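Local coordinates for salicylaldehyde dehydrogenase NahF (Pseudomonas putida, PDB 4JZ6), which probably catalyses the NAD+-dependent oxidation of salicylaldehyde to salicylate, a step in the bacterial degradation of naphthalene, at residues R83-V88 with N123-A128; E93-K98 with V205-L210; I228-I233 with A254-Q259; I282-K287 with G427-D432; E412-A417 with L437-S442. One frame throughout, in Å; residues are numbered along the deposited sequence.

In the fold
Contacts 1 and 4 are buried, and each is centred on a phenylalanine ring covered over one face by carbon; contact 2 is a surface ion pair, while contacts 3 and 5 are partly buried isoleucine packings. Contacts 1 and 2 share helix 78-94 and touch directly through the salt bridge of R126 with E93. Contacts 4 and 5, with centres about 15 Å apart, lie about the sheet containing strand 425-429 and meet where V428 packs on V439. Contact 3 stands apart on the sheet containing strand 240-244. The second subunit reaches contacts 3, 4 and 5, whereas the segments of contacts 1 and 2 touch no other protein chain of the assembly.

Contact 1 of 5, residues R83-V88 with N123-A128; sequences RLLLKV and NVFREA. With EDO (1,2-ethanediol), chain G.
The phenyl ring of F125 carries V88 over one face, its CG1 methyl 3.4 Å from the ring centroid and only 7° off the normal, a CH-pi contact. At the edge of the same ring, in its plane, sits L85, whose CD1 is 4.0 Å from F125 CD1. V88 CG1 is anti to the backbone N (chi1 180°), and this rotation carries the methyl over the middle of the ring, while V88 CB lies nearer the rim, 3.6 Å from F125 CD1. The two segments belong to helices 78-94 and 111-130, which run almost antiparallel here, at 167°, with axes 7.8 Å apart; at this spacing L85 also presses on the opposing backbone, its CB 3.7 Å from the carbonyl O of F125. One residue further along each helix, away from the ring, L86 crosses R126 at about a right angle and touches it through carbon, CD1 to CG at 3.9 Å. Beyond CG the arginine runs extended to NE, and its guanidinium makes salt bridges with E93 and D90 of helix 78-94, tying the two helices by charge as well. Helices 170-181 and 195-208 close over the apolar part, with A173, A177 and V205 touching F125. On the outer flank N123 OD1 accepts a hydrogen bond of 3.0 Å from O1 of a 1,2-ethanediol, probably a crystallisation additive.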
# COMPACT_ATOMS: atom_id res chain seq x y z
N ARG A 83 17.63 16.97 -15.10
CA ARG A 83 17.81 17.65 -16.37
C ARG A 83 16.84 17.10 -17.41
O ARG A 83 16.16 17.84 -18.12
CB ARG A 83 19.25 17.48 -16.87
CG ARG A 83 19.73 18.60 -17.78
CD ARG A 83 20.73 18.10 -18.81
NE ARG A 83 20.07 17.41 -19.91
CZ ARG A 83 20.39 16.19 -20.33
NH1 ARG A 83 21.37 15.53 -19.74
NH2 ARG A 83 19.73 15.63 -21.34
N LEU A 84 16.79 15.77 -17.49
CA LEU A 84 15.95 15.06 -18.44
C LEU A 84 14.47 15.37 -18.23
O LEU A 84 13.75 15.68 -19.19
CB LEU A 84 16.21 13.56 -18.35
CG LEU A 84 17.53 13.11 -18.98
CD1 LEU A 84 17.93 11.73 -18.48
CD2 LEU A 84 17.38 13.11 -20.48
N LEU A 85 14.01 15.29 -16.99
CA LEU A 85 12.60 15.53 -16.69
C LEU A 85 12.22 16.98 -16.96
O LEU A 85 11.15 17.26 -17.51
CB LEU A 85 12.28 15.17 -15.23
CG LEU A 85 11.78 13.76 -14.95
CD1 LEU A 85 11.81 12.90 -16.20
CD2 LEU A 85 12.59 13.14 -13.83
N LEU A 86 13.09 17.90 -16.57
CA LEU A 86 12.89 19.31 -16.85
C LEU A 86 12.67 19.52 -18.35
O LEU A 86 11.78 20.27 -18.77
CB LEU A 86 14.11 20.11 -16.38
CG LEU A 86 13.94 21.13 -15.24
CD1 LEU A 86 12.65 20.92 -14.48
CD2 LEU A 86 15.14 21.07 -14.31
N LYS A 87 13.48 18.83 -19.15
CA LYS A 87 13.37 18.90 -20.60
C LYS A 87 12.02 18.39 -21.12
O LYS A 87 11.45 18.99 -22.05
CB LYS A 87 14.52 18.16 -21.29
CG LYS A 87 14.60 18.44 -22.79
CD LYS A 87 15.92 17.99 -23.39
CE LYS A 87 16.03 18.43 -24.84
NZ LYS A 87 17.29 17.94 -25.48
N VAL A 88 11.52 17.31 -20.53
CA VAL A 88 10.20 16.78 -20.91
C VAL A 88 9.16 17.89 -20.81
O VAL A 88 8.39 18.12 -21.74
CB VAL A 88 9.74 15.62 -20.01
CG1 VAL A 88 8.37 15.14 -20.45
CG2 VAL A 88 10.73 14.48 -20.07
N ASN A 123 4.05 20.75 -15.32
CA ASN A 123 4.36 21.02 -13.93
C ASN A 123 4.67 19.75 -13.13
O ASN A 123 5.55 19.75 -12.28
CB ASN A 123 3.27 21.85 -13.26
CG ASN A 123 3.75 22.49 -11.97
OD1 ASN A 123 3.52 21.97 -10.88
ND2 ASN A 123 4.46 23.60 -12.10
N VAL A 124 3.95 18.67 -13.42
CA VAL A 124 4.25 17.38 -12.79
C VAL A 124 5.69 17.00 -13.07
O VAL A 124 6.43 16.66 -12.15
CB VAL A 124 3.32 16.25 -13.30
CG1 VAL A 124 3.82 14.91 -12.82
CG2 VAL A 124 1.91 16.47 -12.84
N PHE A 125 6.09 17.06 -14.34
CA PHE A 125 7.46 16.74 -14.72
C PHE A 125 8.48 17.66 -14.05
O PHE A 125 9.57 17.22 -13.71
CB PHE A 125 7.64 16.76 -16.25
CG PHE A 125 7.28 15.46 -16.90
CD1 PHE A 125 8.20 14.42 -16.95
CD2 PHE A 125 6.02 15.26 -17.45
CE1 PHE A 125 7.87 13.21 -17.54
CE2 PHE A 125 5.68 14.04 -18.03
CZ PHE A 125 6.61 13.02 -18.08
N ARG A 126 8.13 18.92 -13.85
CA ARG A 126 9.05 19.82 -13.17
C ARG A 126 9.13 19.52 -11.68
O ARG A 126 10.21 19.54 -11.09
CB ARG A 126 8.69 21.28 -13.40
CG ARG A 126 8.87 21.69 -14.83
CD ARG A 126 8.97 23.18 -14.98
NE ARG A 126 9.29 23.52 -16.36
CZ ARG A 126 8.39 23.82 -17.28
NH1 ARG A 126 7.10 23.84 -16.97
NH2 ARG A 126 8.78 24.10 -18.52
N GLU A 127 7.98 19.25 -11.07
CA GLU A 127 7.93 18.89 -9.66
C GLU A 127 8.72 17.61 -9.45
O GLU A 127 9.52 17.50 -8.52
CB GLU A 127 6.49 18.69 -9.20
CG GLU A 127 6.34 18.53 -7.70
CD GLU A 127 6.64 19.82 -6.95
OE1 GLU A 127 7.00 19.74 -5.75
OE2 GLU A 127 6.51 20.91 -7.55
N ALA A 128 8.48 16.63 -10.32
CA ALA A 128 9.21 15.37 -10.25
C ALA A 128 10.71 15.64 -10.40
O ALA A 128 11.52 15.17 -9.60
CB ALA A 128 8.73 14.40 -11.31
C1 EDO G . -0.24 21.08 -10.60
O1 EDO G . 0.64 22.01 -9.94
C2 EDO G . 0.58 20.12 -11.46
O2 EDO G . -0.28 19.12 -12.03

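Contact 2 of 5, residues E93-K98 with V205-L210; sequences ESKTPK and VQEAGL
K95 and E207 meet through their charged ends in a salt bridge, NZ donating to OE1 at 2.7 Å. The ammonium approaches OE1 on its syn side but stands 29° out of the carboxylate plane. It is much nearer this oxygen than the other, since K95 NZ lies 3.7 Å from E207 OE2. Water 1 lies beside the pair, accepting from K95 NZ at 3.2 Å and donating weakly to E207 OE2. The lysine chain is stretched until its last bond, where a turn (chi4 51°) brings NZ round to the carboxylate, while the glutamate reaches out extended beyond CG. Behind the pair, OE2 of E207 accepts a hydrogen bond from Q203 one turn back on helix 195-208, and the side chain of K95 also touches L200, Q203 and C204 of that helix. The lysine comes from the joint between helices 78-94 and 96-107, where it occupies the N-cap position. This turn is braced by T96, whose OG1 donates to the carbonyl O of E93 at 2.7 Å. E207 lies near the end of its own helix, which closes at G209 in a Schellman motif with positive phi. The pair is thus a surface link between that joint and the end of helix 195-208; solvent probably screens its attraction, while the bond from Q203 to OE2 probably limits the rotation of the carboxylate whose OE1 meets the lysine.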
# COMPACT_ATOMS: atom_id res chain seq x y z
N GLU A 93 5.41 21.69 -23.38
CA GLU A 93 4.89 23.04 -23.55
C GLU A 93 5.10 23.51 -24.99
O GLU A 93 4.31 24.30 -25.51
CB GLU A 93 5.53 24.00 -22.55
CG GLU A 93 5.13 23.71 -21.10
CD GLU A 93 5.84 24.59 -20.09
OE1 GLU A 93 6.87 25.20 -20.44
OE2 GLU A 93 5.36 24.67 -18.94
N SER A 94 6.15 23.01 -25.63
CA SER A 94 6.43 23.39 -27.01
C SER A 94 5.43 22.77 -27.97
O SER A 94 5.33 23.18 -29.12
CB SER A 94 7.87 23.00 -27.41
OG SER A 94 8.02 21.60 -27.55
N LYS A 95 4.68 21.78 -27.50
CA LYS A 95 3.71 21.09 -28.34
C LYS A 95 2.27 21.40 -27.93
O LYS A 95 1.34 20.67 -28.30
CB LYS A 95 3.97 19.58 -28.31
CG LYS A 95 5.22 19.16 -29.09
CD LYS A 95 5.40 17.65 -29.10
CE LYS A 95 6.34 17.21 -30.22
NZ LYS A 95 7.62 17.96 -30.22
N THR A 96 2.09 22.48 -27.18
CA THR A 96 0.78 22.85 -26.63
C THR A 96 -0.39 22.90 -27.65
O THR A 96 -1.44 22.31 -27.40
CB THR A 96 0.84 24.17 -25.80
OG1 THR A 96 1.72 24.00 -24.68
CG2 THR A 96 -0.54 24.55 -25.28
N PRO A 97 -0.21 23.58 -28.80
CA PRO A 97 -1.31 23.62 -29.76
C PRO A 97 -1.76 22.24 -30.26
O PRO A 97 -2.95 22.05 -30.50
CB PRO A 97 -0.72 24.41 -30.93
CG PRO A 97 0.33 25.24 -30.32
CD PRO A 97 0.93 24.38 -29.26
N LYS A 98 -0.82 21.30 -30.40
CA LYS A 98 -1.16 19.95 -30.86
C LYS A 98 -1.98 19.20 -29.81
O LYS A 98 -2.94 18.51 -30.14
CB LYS A 98 0.11 19.17 -31.24
CG LYS A 98 -0.14 17.75 -31.74
CD LYS A 98 -0.99 17.72 -33.00
CE LYS A 98 -0.30 18.40 -34.17
NZ LYS A 98 -1.27 18.86 -35.22
N VAL A 205 8.39 12.67 -24.22
CA VAL A 205 9.41 12.03 -23.40
C VAL A 205 10.58 11.55 -24.26
O VAL A 205 11.74 11.68 -23.86
CB VAL A 205 8.81 10.87 -22.58
CG1 VAL A 205 9.87 10.19 -21.75
CG2 VAL A 205 7.72 11.41 -21.69
N GLN A 206 10.28 11.01 -25.44
CA GLN A 206 11.32 10.56 -26.36
C GLN A 206 12.23 11.72 -26.77
O GLN A 206 13.45 11.58 -26.77
CB GLN A 206 10.72 9.90 -27.61
CG GLN A 206 11.78 9.40 -28.59
CD GLN A 206 11.21 8.94 -29.93
OE1 GLN A 206 10.04 9.20 -30.24
NE2 GLN A 206 12.03 8.25 -30.72
N GLU A 207 11.62 12.85 -27.11
CA GLU A 207 12.37 14.00 -27.60
C GLU A 207 13.14 14.75 -26.51
O GLU A 207 14.00 15.58 -26.81
CB GLU A 207 11.45 14.97 -28.35
CG GLU A 207 10.72 14.31 -29.51
CD GLU A 207 9.92 15.28 -30.34
OE1 GLU A 207 9.82 16.46 -29.94
OE2 GLU A 207 9.38 14.87 -31.39
N ALA A 208 12.82 14.47 -25.25
CA ALA A 208 13.59 15.03 -24.14
C ALA A 208 14.90 14.26 -23.98
O ALA A 208 15.84 14.74 -23.34
CB ALA A 208 12.80 14.99 -22.86
N GLY A 209 14.94 13.06 -24.56
CA GLY A 209 16.17 12.30 -24.61
C GLY A 209 16.30 11.18 -23.60
O GLY A 209 17.41 10.76 -23.27
N LEU A 210 15.16 10.68 -23.12
CA LEU A 210 15.17 9.55 -22.19
C LEU A 210 15.79 8.33 -22.83
O LEU A 210 15.53 8.03 -24.00
CB LEU A 210 13.75 9.22 -21.72
CG LEU A 210 13.24 9.87 -20.43
CD1 LEU A 210 14.16 9.52 -19.27
CD2 LEU A 210 13.09 11.38 -20.56
O HOH W 1 9.28 17.76 -32.99

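Contact 3 of 5, residues I228-I233 with A254-Q259; sequences IADALI and AQKAAQ
K256 opens the contact from helix 247-259, laying its CB against I233, 4.0 Å from the CD1 methyl, with the two side chains crossing at about a right angle. The lysine bends at its second torsion (chi2 -71°), which turns the rest of the chain along D230. CG, CD and CE all run past the carboxylate, and CE comes to 3.5 Å from D230 OD1. The ammonium stops short of a salt bridge, K256 NZ being 4.2 Å from D230 OD2. At A257 the packing reaches the backbone: I233 CG2 lies 3.7 Å from the CA of A257, and 4.2 Å from its CB methyl. This branch of I233 is anti to the backbone N, pointing it at the opposite helix. A257 also touches C264, of the salicylaldehyde site formed with K262, R263 and Y471, separate from the site that includes C301. A257 and I233 both rest on I241 of strand 240-244, so helices 225-233 and 247-259 pack on the same sheet. Their axes run roughly parallel, at 28° and 9.9 Å apart, with the strand following one helix and preceding the other, as in an alpha/beta nucleotide-binding fold. A254 and Q255, like A258 and Q259, pack on the second subunit, whose S251 donates a hydrogen bond to the carbonyl of A258. Chemically the contact is divided, isoleucine against backbone and alanine on the sheet side and, beside it, an aspartate and a lysine whose charges probably attract each other at a distance beyond a salt bridge while their contact is made by methylene carbon.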
# COMPACT_ATOMS: atom_id res chain seq x y z
N ILE A 228 -4.17 -8.07 -21.48
CA ILE A 228 -2.90 -7.37 -21.55
C ILE A 228 -2.48 -6.96 -20.15
O ILE A 228 -1.31 -7.10 -19.77
CB ILE A 228 -2.97 -6.15 -22.49
CG1 ILE A 228 -2.92 -6.61 -23.95
CG2 ILE A 228 -1.83 -5.17 -22.21
CD1 ILE A 228 -3.12 -5.51 -24.95
N ALA A 229 -3.44 -6.49 -19.36
CA ALA A 229 -3.19 -6.15 -17.97
C ALA A 229 -2.78 -7.38 -17.16
O ALA A 229 -1.78 -7.34 -16.43
CB ALA A 229 -4.40 -5.48 -17.37
N ASP A 230 -3.54 -8.47 -17.31
CA ASP A 230 -3.25 -9.71 -16.60
C ASP A 230 -1.84 -10.21 -16.88
O ASP A 230 -1.14 -10.65 -15.97
CB ASP A 230 -4.24 -10.81 -16.98
CG ASP A 230 -5.67 -10.48 -16.57
OD1 ASP A 230 -5.86 -9.64 -15.66
OD2 ASP A 230 -6.60 -11.06 -17.17
N ALA A 231 -1.43 -10.14 -18.14
CA ALA A 231 -0.10 -10.60 -18.55
C ALA A 231 1.01 -9.77 -17.91
O ALA A 231 2.04 -10.30 -17.49
CB ALA A 231 0.03 -10.57 -20.05
N LEU A 232 0.78 -8.46 -17.84
CA LEU A 232 1.76 -7.55 -17.26
C LEU A 232 1.84 -7.71 -15.73
O LEU A 232 2.93 -7.68 -15.15
CB LEU A 232 1.44 -6.12 -17.67
CG LEU A 232 1.72 -5.88 -19.16
CD1 LEU A 232 0.95 -4.68 -19.69
CD2 LEU A 232 3.22 -5.71 -19.40
N ILE A 233 0.69 -7.88 -15.09
CA ILE A 233 0.65 -8.06 -13.65
C ILE A 233 1.30 -9.39 -13.26
O ILE A 233 2.01 -9.48 -12.26
CB ILE A 233 -0.80 -8.00 -13.12
CG1 ILE A 233 -1.39 -6.61 -13.33
CG2 ILE A 233 -0.85 -8.37 -11.64
CD1 ILE A 233 -2.89 -6.57 -13.20
N ALA A 254 -6.49 -5.17 -8.54
CA ALA A 254 -5.88 -5.42 -7.24
C ALA A 254 -5.95 -6.90 -6.89
O ALA A 254 -5.02 -7.46 -6.32
CB ALA A 254 -6.54 -4.58 -6.16
N GLN A 255 -7.07 -7.54 -7.24
CA GLN A 255 -7.23 -8.97 -7.03
C GLN A 255 -6.16 -9.76 -7.78
O GLN A 255 -5.65 -10.77 -7.28
CB GLN A 255 -8.63 -9.43 -7.45
CG GLN A 255 -9.72 -8.91 -6.53
CD GLN A 255 -11.10 -9.31 -6.98
OE1 GLN A 255 -11.91 -8.47 -7.38
NE2 GLN A 255 -11.40 -10.61 -6.90
N LYS A 256 -5.81 -9.30 -8.98
CA LYS A 256 -4.78 -9.96 -9.76
C LYS A 256 -3.42 -9.74 -9.13
O LYS A 256 -2.62 -10.67 -9.01
CB LYS A 256 -4.79 -9.45 -11.21
CG LYS A 256 -6.07 -9.77 -11.96
CD LYS A 256 -6.17 -11.25 -12.29
CE LYS A 256 -7.37 -11.54 -13.18
NZ LYS A 256 -7.50 -12.99 -13.51
N ALA A 257 -3.16 -8.51 -8.70
CA ALA A 257 -1.87 -8.20 -8.09
C ALA A 257 -1.70 -8.92 -6.75
O ALA A 257 -0.57 -9.22 -6.33
CB ALA A 257 -1.74 -6.71 -7.90
N ALA A 258 -2.81 -9.22 -6.09
CA ALA A 258 -2.77 -9.95 -4.83
C ALA A 258 -2.30 -11.39 -5.04
O ALA A 258 -1.64 -11.96 -4.18
CB ALA A 258 -4.12 -9.92 -4.16
N GLN A 259 -2.64 -11.97 -6.19
CA GLN A 259 -2.21 -13.33 -6.51
C GLN A 259 -0.69 -13.41 -6.64
O GLN A 259 -0.10 -14.48 -6.50
CB GLN A 259 -2.89 -13.83 -7.79
CG GLN A 259 -4.40 -13.83 -7.73
CD GLN A 259 -5.03 -14.25 -9.05
OE1 GLN A 259 -4.57 -15.20 -9.69
NE2 GLN A 259 -6.09 -13.55 -9.45

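Contact 4 of 5, residues I282-K287 with G427-D432; sequences INAAVK and GVFGRD. With SO4 (sulfate ion), chain E.
R431 and the first turn of helix 282-294 meet through a sulfate ion, probably from the crystallisation liquor. R431, extended from CG to NE, offers its guanidinium edge, NH2 to O2 at 2.8 Å and NH1 to O3 at 3.2 Å, and R320 binds the ion too. From the helix, N283 donates its backbone N to O4 at 3.2 Å; the I282 N contact with O3 is too short to be trusted in detail. Amide hydrogens and arginines together suit an anion, and the helix dipole may reinforce this. The direct packing is made by F429, as much on helix backbone as on side chains: the CA of A285 stands over the ring face, 3.7 Å from the centroid and 14° off the normal, in a CH-pi contact. The methyl of A285 lies over the same face near its CG end, CB to F429 CG at 3.7 Å, while A284 approaches obliquely, its CB also 3.7 Å from F429 CE1. The small alanine side chains are consistent with so close an approach. K287 also forms a salt bridge with E495 of the second subunit. Strand 425-429 is bonded by its backbone to strand 273-276 and pairs in parallel with strand 447-450, and helix 282-294 packs on F429, with I282 and V286 set against helix 311-327.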
# COMPACT_ATOMS: atom_id res chain seq x y z
N ILE A 282 -23.06 32.34 -0.49
CA ILE A 282 -23.79 31.66 -1.56
C ILE A 282 -23.24 31.99 -2.95
O ILE A 282 -23.13 31.12 -3.82
CB ILE A 282 -25.29 31.94 -1.50
CG1 ILE A 282 -25.84 31.51 -0.14
CG2 ILE A 282 -26.04 31.22 -2.61
CD1 ILE A 282 -27.31 31.78 0.02
N ASN A 283 -22.88 33.26 -3.16
CA ASN A 283 -22.22 33.66 -4.39
C ASN A 283 -20.99 32.79 -4.65
O ASN A 283 -20.87 32.15 -5.70
CB ASN A 283 -21.81 35.13 -4.33
CG ASN A 283 -21.01 35.56 -5.54
OD1 ASN A 283 -19.79 35.71 -5.47
ND2 ASN A 283 -21.70 35.77 -6.66
N ALA A 284 -20.09 32.75 -3.67
CA ALA A 284 -18.85 32.00 -3.79
C ALA A 284 -19.08 30.50 -3.97
O ALA A 284 -18.35 29.84 -4.71
CB ALA A 284 -17.97 32.26 -2.58
N ALA A 285 -20.09 29.97 -3.30
CA ALA A 285 -20.37 28.54 -3.35
C ALA A 285 -20.94 28.15 -4.71
O ALA A 285 -20.58 27.11 -5.26
CB ALA A 285 -21.30 28.12 -2.23
N VAL A 286 -21.84 28.98 -5.23
CA VAL A 286 -22.40 28.74 -6.56
C VAL A 286 -21.29 28.68 -7.61
O VAL A 286 -21.27 27.78 -8.44
CB VAL A 286 -23.46 29.79 -6.94
CG1 VAL A 286 -23.81 29.70 -8.42
CG2 VAL A 286 -24.72 29.60 -6.09
N LYS A 287 -20.36 29.63 -7.54
CA LYS A 287 -19.23 29.66 -8.46
C LYS A 287 -18.40 28.38 -8.39
O LYS A 287 -18.03 27.80 -9.41
CB LYS A 287 -18.35 30.89 -8.23
CG LYS A 287 -19.07 32.21 -8.50
CD LYS A 287 -18.10 33.35 -8.75
CE LYS A 287 -17.46 33.87 -7.48
NZ LYS A 287 -16.53 35.01 -7.76
N GLY A 427 -15.47 19.85 -0.91
CA GLY A 427 -15.39 21.26 -0.59
C GLY A 427 -16.38 21.61 0.50
O GLY A 427 -17.47 21.03 0.54
N VAL A 428 -16.01 22.53 1.38
CA VAL A 428 -16.90 22.94 2.47
C VAL A 428 -17.05 24.45 2.52
O VAL A 428 -16.10 25.16 2.86
CB VAL A 428 -16.38 22.46 3.84
CG1 VAL A 428 -17.35 22.84 4.93
CG2 VAL A 428 -16.13 20.95 3.83
N PHE A 429 -18.24 24.95 2.19
CA PHE A 429 -18.47 26.39 2.21
C PHE A 429 -19.21 26.88 3.46
O PHE A 429 -20.33 26.46 3.74
CB PHE A 429 -19.21 26.84 0.96
CG PHE A 429 -18.31 27.19 -0.19
CD1 PHE A 429 -18.01 28.51 -0.48
CD2 PHE A 429 -17.75 26.19 -0.97
CE1 PHE A 429 -17.18 28.83 -1.53
CE2 PHE A 429 -16.91 26.50 -2.02
CZ PHE A 429 -16.62 27.82 -2.30
N GLY A 430 -18.57 27.79 4.19
CA GLY A 430 -19.17 28.40 5.35
C GLY A 430 -18.41 29.65 5.74
O GLY A 430 -17.18 29.66 5.69
N ARG A 431 -19.13 30.70 6.10
CA ARG A 431 -18.48 31.94 6.53
C ARG A 431 -17.73 31.80 7.86
O ARG A 431 -16.71 32.46 8.05
CB ARG A 431 -19.48 33.09 6.57
CG ARG A 431 -19.82 33.64 5.20
CD ARG A 431 -20.69 34.88 5.28
NE ARG A 431 -20.62 35.66 4.04
CZ ARG A 431 -21.54 35.63 3.09
NH1 ARG A 431 -22.63 34.88 3.22
NH2 ARG A 431 -21.38 36.37 1.99
N ASP A 432 -18.24 30.96 8.77
CA ASP A 432 -17.51 30.58 9.98
C ASP A 432 -16.55 29.47 9.61
O ASP A 432 -16.95 28.33 9.40
CB ASP A 432 -18.49 30.11 11.07
CG ASP A 432 -17.80 29.66 12.36
OD1 ASP A 432 -16.56 29.46 12.41
OD2 ASP A 432 -18.54 29.47 13.35
S SO4 E . -24.45 35.69 -0.13
O1 SO4 E . -25.89 35.86 0.08
O2 SO4 E . -23.74 36.75 0.59
O3 SO4 E . -24.06 34.39 0.40
O4 SO4 E . -24.13 35.77 -1.55

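Contact 5 of 5, residues E412-A417 with L437-S442; sequences EAIRIA and LRVGMS
The carbonyl O of R438 is taken by two groups of S442, the hydroxyl OG at 2.9 Å and, weakly, the backbone N at 3.0 Å. The hydroxyl arrives at a C=O...donor angle of 148°, tilted 32° out of the carbonyl plane; with OG beside the backbone N (chi1 -64°) it folds back over its own last turn of helix. That occupies the polar end of S442 and leaves its CB for I414, whose CD1 lies 3.9 Å away. I414 makes the close contacts from its helix: its CG2 also reaches the serine, while CG1 and CD1 lie against V439. I414 CG1 is 3.6 Å from V439 CB and I414 CD1 3.7 Å from V439 CA, so the isoleucine rests on the root of the valine rather than on its methyls. The V439 methyls are modelled in an eclipsed rotation, and their exact position is doubtful. R438 reaches back to helix 410-418 by a salt bridge with E410, and N418 donates to the carbonyl O of S442, so polar links flank the apolar patch. K487 and Q154 of the second subunit bond to the carbonyls of G440 and M441. Helix 433-442 belongs to a beta-alpha-beta crossover, joining the neighbouring parallel strands 425-429 and 447-450. Beside it lies helix 410-418, with A413, A417 and V439 all set on I275 of strand 273-276.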
# COMPACT_ATOMS: atom_id res chain seq x y z
N GLU A 412 -25.62 16.46 10.42
CA GLU A 412 -26.21 15.71 9.32
C GLU A 412 -25.40 15.87 8.03
O GLU A 412 -25.31 14.94 7.23
CB GLU A 412 -27.68 16.09 9.10
CG GLU A 412 -28.38 15.24 8.03
CD GLU A 412 -29.79 15.70 7.70
OE1 GLU A 412 -30.18 16.81 8.12
OE2 GLU A 412 -30.51 14.95 7.01
N ALA A 413 -24.81 17.05 7.86
CA ALA A 413 -23.94 17.30 6.71
C ALA A 413 -22.75 16.33 6.72
O ALA A 413 -22.45 15.69 5.72
CB ALA A 413 -23.46 18.74 6.71
N ILE A 414 -22.09 16.23 7.87
CA ILE A 414 -20.95 15.33 8.01
C ILE A 414 -21.38 13.89 7.74
O ILE A 414 -20.68 13.15 7.05
CB ILE A 414 -20.32 15.45 9.41
CG1 ILE A 414 -19.74 16.86 9.60
CG2 ILE A 414 -19.23 14.41 9.60
CD1 ILE A 414 -19.16 17.12 10.97
N ARG A 415 -22.54 13.52 8.27
CA ARG A 415 -23.09 12.18 8.09
C ARG A 415 -23.25 11.85 6.60
O ARG A 415 -22.75 10.83 6.13
CB ARG A 415 -24.44 12.07 8.80
CG ARG A 415 -24.92 10.65 9.05
CD ARG A 415 -25.99 10.61 10.13
NE ARG A 415 -27.23 11.29 9.73
CZ ARG A 415 -27.79 12.31 10.39
NH1 ARG A 415 -27.22 12.78 11.49
NH2 ARG A 415 -28.92 12.85 9.95
N ILE A 416 -23.94 12.73 5.88
CA ILE A 416 -24.20 12.55 4.46
C ILE A 416 -22.91 12.50 3.64
O ILE A 416 -22.78 11.68 2.73
CB ILE A 416 -25.13 13.65 3.92
CG1 ILE A 416 -26.49 13.58 4.62
CG2 ILE A 416 -25.30 13.52 2.41
CD1 ILE A 416 -27.40 14.72 4.28
N ALA A 417 -21.96 13.35 3.97
CA ALA A 417 -20.68 13.32 3.28
C ALA A 417 -19.98 12.00 3.57
O ALA A 417 -19.46 11.35 2.67
CB ALA A 417 -19.81 14.49 3.69
N LEU A 437 -14.10 24.06 9.30
CA LEU A 437 -12.96 23.21 9.63
C LEU A 437 -13.38 21.94 10.38
O LEU A 437 -12.85 20.86 10.12
CB LEU A 437 -11.93 23.99 10.44
CG LEU A 437 -10.94 24.84 9.63
CD1 LEU A 437 -10.20 25.82 10.51
CD2 LEU A 437 -9.96 23.94 8.90
N ARG A 438 -14.32 22.08 11.32
CA ARG A 438 -14.85 20.93 12.06
C ARG A 438 -15.35 19.86 11.11
O ARG A 438 -14.94 18.70 11.19
CB ARG A 438 -16.01 21.34 12.98
CG ARG A 438 -15.63 22.20 14.15
CD ARG A 438 -16.81 22.31 15.09
NE ARG A 438 -17.08 23.68 15.48
CZ ARG A 438 -18.19 24.35 15.15
NH1 ARG A 438 -19.13 23.76 14.43
NH2 ARG A 438 -18.35 25.60 15.55
N VAL A 439 -16.25 20.25 10.22
CA VAL A 439 -16.76 19.31 9.23
C VAL A 439 -15.63 18.88 8.28
O VAL A 439 -15.47 17.70 7.98
CB VAL A 439 -18.01 19.85 8.47
CG1 VAL A 439 -18.36 21.23 8.96
CG2 VAL A 439 -17.80 19.83 6.96
N GLY A 440 -14.82 19.85 7.86
CA GLY A 440 -13.72 19.56 6.96
C GLY A 440 -12.82 18.48 7.52
O GLY A 440 -12.38 17.57 6.81
N MET A 441 -12.56 18.55 8.82
CA MET A 441 -11.65 17.62 9.45
C MET A 441 -12.30 16.27 9.76
O MET A 441 -11.62 15.25 9.86
CB MET A 441 -11.03 18.25 10.69
CG MET A 441 -9.86 19.15 10.34
SD MET A 441 -9.13 19.90 11.79
CE MET A 441 -10.19 21.33 12.01
N SER A 442 -13.62 16.28 9.89
CA SER A 442 -14.37 15.07 10.25
C SER A 442 -14.75 14.20 9.05
O SER A 442 -14.99 13.00 9.22
CB SER A 442 -15.62 15.44 11.05
OG SER A 442 -15.27 16.05 12.28